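Local coordinates for insecticidal crystal protein Cry7Cal (Bacillus thuringiensis, PDB 5ZI1) that acts, as the three-domain part of an insecticidal crystal toxin, against locusts, probably by binding a receptor, at residues P139-Y144 / I224-L229. Numbering follows the deposited sequence.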
loop_
_atom_site.group_PDB
_atom_site.type_symbol
_atom_site.label_atom_id
_atom_site.label_comp_id
_atom_site.label_asym_id
_atom_site.label_seq_id
_atom_site.Cartn_x
_atom_site.Cartn_y
_atom_site.Cartn_z
ATOM N N PRO A 139 -3.765 -7.705 -18.534
ATOM C CA PRO A 139 -5.089 -7.989 -17.948
ATOM C C PRO A 139 -5.075 -9.145 -16.959
ATOM O O PRO A 139 -5.999 -9.252 -16.146
ATOM C CB PRO A 139 -5.963 -8.288 -19.177
ATOM C CG PRO A 139 -5.001 -8.664 -20.240
ATOM C CD PRO A 139 -3.777 -7.839 -20.001
ATOM N N LEU A 140 -4.049 -9.989 -16.986
ATOM C CA LEU A 140 -3.893 -11.120 -16.079
ATOM C C LEU A 140 -3.101 -10.785 -14.823
ATOM O O LEU A 140 -2.819 -11.691 -14.033
ATOM C CB LEU A 140 -3.172 -12.280 -16.786
ATOM C CG LEU A 140 -3.926 -13.068 -17.841
ATOM C CD1 LEU A 140 -3.005 -14.112 -18.504
ATOM C CD2 LEU A 140 -5.136 -13.716 -17.208
ATOM N N LEU A 141 -2.723 -9.523 -14.622
ATOM C CA LEU A 141 -1.722 -9.207 -13.606
ATOM C C LEU A 141 -2.192 -9.574 -12.199
ATOM O O LEU A 141 -1.429 -10.165 -11.424
ATOM C CB LEU A 141 -1.344 -7.731 -13.685
ATOM C CG LEU A 141 -0.198 -7.314 -12.766
ATOM C CD1 LEU A 141 1.029 -8.262 -12.941
ATOM C CD2 LEU A 141 0.172 -5.869 -13.057
ATOM N N THR A 142 -3.448 -9.262 -11.851
ATOM C CA THR A 142 -3.903 -9.547 -10.490
ATOM C C THR A 142 -3.982 -11.047 -10.242
ATOM O O THR A 142 -3.611 -11.527 -9.163
ATOM C CB THR A 142 -5.262 -8.882 -10.216
ATOM O OG1 THR A 142 -5.109 -7.465 -10.209
ATOM C CG2 THR A 142 -5.775 -9.285 -8.871
ATOM N N VAL A 143 -4.444 -11.806 -11.234
ATOM C CA VAL A 143 -4.383 -13.265 -11.128
ATOM C C VAL A 143 -2.954 -13.714 -10.859
ATOM O O VAL A 143 -2.704 -14.574 -10.006
ATOM C CB VAL A 143 -4.949 -13.924 -12.402
ATOM C CG1 VAL A 143 -4.745 -15.441 -12.367
ATOM C CG2 VAL A 143 -6.437 -13.576 -12.568
ATOM N N TYR A 144 -1.996 -13.130 -11.577
ATOM C CA TYR A 144 -0.601 -13.523 -11.416
ATOM C C TYR A 144 -0.110 -13.196 -10.013
ATOM O O TYR A 144 0.406 -14.069 -9.302
ATOM C CB TYR A 144 0.241 -12.815 -12.470
ATOM C CG TYR A 144 1.705 -13.144 -12.426
ATOM C CD1 TYR A 144 2.567 -12.441 -11.604
ATOM C CD2 TYR A 144 2.238 -14.142 -13.238
ATOM C CE1 TYR A 144 3.918 -12.730 -11.563
ATOM C CE2 TYR A 144 3.581 -14.437 -13.207
ATOM C CZ TYR A 144 4.419 -13.725 -12.370
ATOM O OH TYR A 144 5.762 -14.004 -12.345
ATOM N N ILE A 224 -3.903 -1.821 -4.454
ATOM C CA ILE A 224 -4.618 -2.719 -3.556
ATOM C C ILE A 224 -4.550 -4.159 -4.049
ATOM O O ILE A 224 -4.393 -5.089 -3.262
ATOM C CB ILE A 224 -6.082 -2.261 -3.417
ATOM C CG1 ILE A 224 -6.170 -0.905 -2.718
ATOM C CG2 ILE A 224 -6.918 -3.321 -2.702
ATOM C CD1 ILE A 224 -7.592 -0.381 -2.616
ATOM N N MET A 225 -4.746 -4.377 -5.342
ATOM C CA MET A 225 -4.794 -5.746 -5.847
ATOM C C MET A 225 -3.406 -6.369 -5.964
ATOM O O MET A 225 -3.244 -7.561 -5.678
ATOM C CB MET A 225 -5.502 -5.795 -7.196
ATOM C CG MET A 225 -7.033 -5.764 -7.079
ATOM S SD MET A 225 -7.858 -6.036 -8.672
ATOM C CE MET A 225 -7.918 -4.349 -9.276
ATOM N N VAL A 226 -2.396 -5.588 -6.360
ATOM C CA VAL A 226 -1.093 -6.169 -6.653
ATOM C C VAL A 226 0.024 -5.645 -5.752
ATOM O O VAL A 226 0.679 -6.438 -5.076
ATOM C CB VAL A 226 -0.736 -5.966 -8.130
ATOM C CG1 VAL A 226 0.678 -6.534 -8.417
ATOM C CG2 VAL A 226 -1.778 -6.641 -8.986
ATOM N N LEU A 227 0.261 -4.325 -5.736
ATOM C CA LEU A 227 1.477 -3.818 -5.097
ATOM C C LEU A 227 1.516 -4.137 -3.605
ATOM O O LEU A 227 2.587 -4.452 -3.057
ATOM C CB LEU A 227 1.621 -2.313 -5.297
ATOM C CG LEU A 227 1.587 -1.772 -6.710
ATOM C CD1 LEU A 227 1.919 -0.265 -6.708
ATOM C CD2 LEU A 227 2.537 -2.589 -7.604
ATOM N N ASP A 228 0.362 -4.054 -2.931
ATOM C CA ASP A 228 0.315 -4.308 -1.497
ATOM C C ASP A 228 0.704 -5.741 -1.156
ATOM O O ASP A 228 1.012 -6.027 0.002
ATOM C CB ASP A 228 -1.087 -3.984 -0.948
ATOM C CG ASP A 228 -1.376 -2.478 -0.912
ATOM O OD1 ASP A 228 -0.423 -1.671 -1.037
ATOM O OD2 ASP A 228 -2.561 -2.086 -0.741
ATOM N N LEU A 229 0.678 -6.649 -2.131
ATOM C CA LEU A 229 1.187 -8.001 -1.917
ATOM C C LEU A 229 2.708 -8.036 -1.825
ATOM O O LEU A 229 3.251 -8.870 -1.099
ATOM C CB LEU A 229 0.755 -8.924 -3.054
ATOM C CG LEU A 229 -0.683 -9.423 -3.142
ATOM C CD1 LEU A 229 -0.791 -10.299 -4.400
ATOM C CD2 LEU A 229 -1.097 -10.191 -1.890
#
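T142 meets M225 and V226 where the start of helix 141-165 passes the C-terminal part of helix 208-227. The tight part lies around T142. Its OG1 sits 3.5 Å from M225 SD and 3.5 Å from M225 CB. V226 CG2 comes up beside the same oxygen, at 3.6 Å from T142 OG1. The T142 methyl also lies against the methionine, with CG2 3.9 Å from M225 SD. The T142 and M225 side chains cross at about a right angle. M225 CG lies anti to the carbonyl carbon (chi1 -80°), and the extended chi2 (-173°) carries SD alongside T142 OG1 and CG2. No hydrogen bond joins the segments. T142 OG1 is buried among sulfur and carbon atoms and has no polar partner in the model.

The looser part is at L141. Its CG stands anti to the backbone N (chi1 -174°) and reaches V226 CG2 only at 4.2 Å. All four touching residues are buried, so this looser side is no solvent opening. F59 and V63 of helix 54-67 also cover T142, and S17 of helix 13-26 touches M225. The nearest CA atoms are those of T142 and V226, 5.8 Å apart. This is van der Waals packing between helices, mostly apolar but with the T142 hydroxyl enclosed, inside the N-terminal alpha-helical bundle, domain I of the three-domain delta endotoxins.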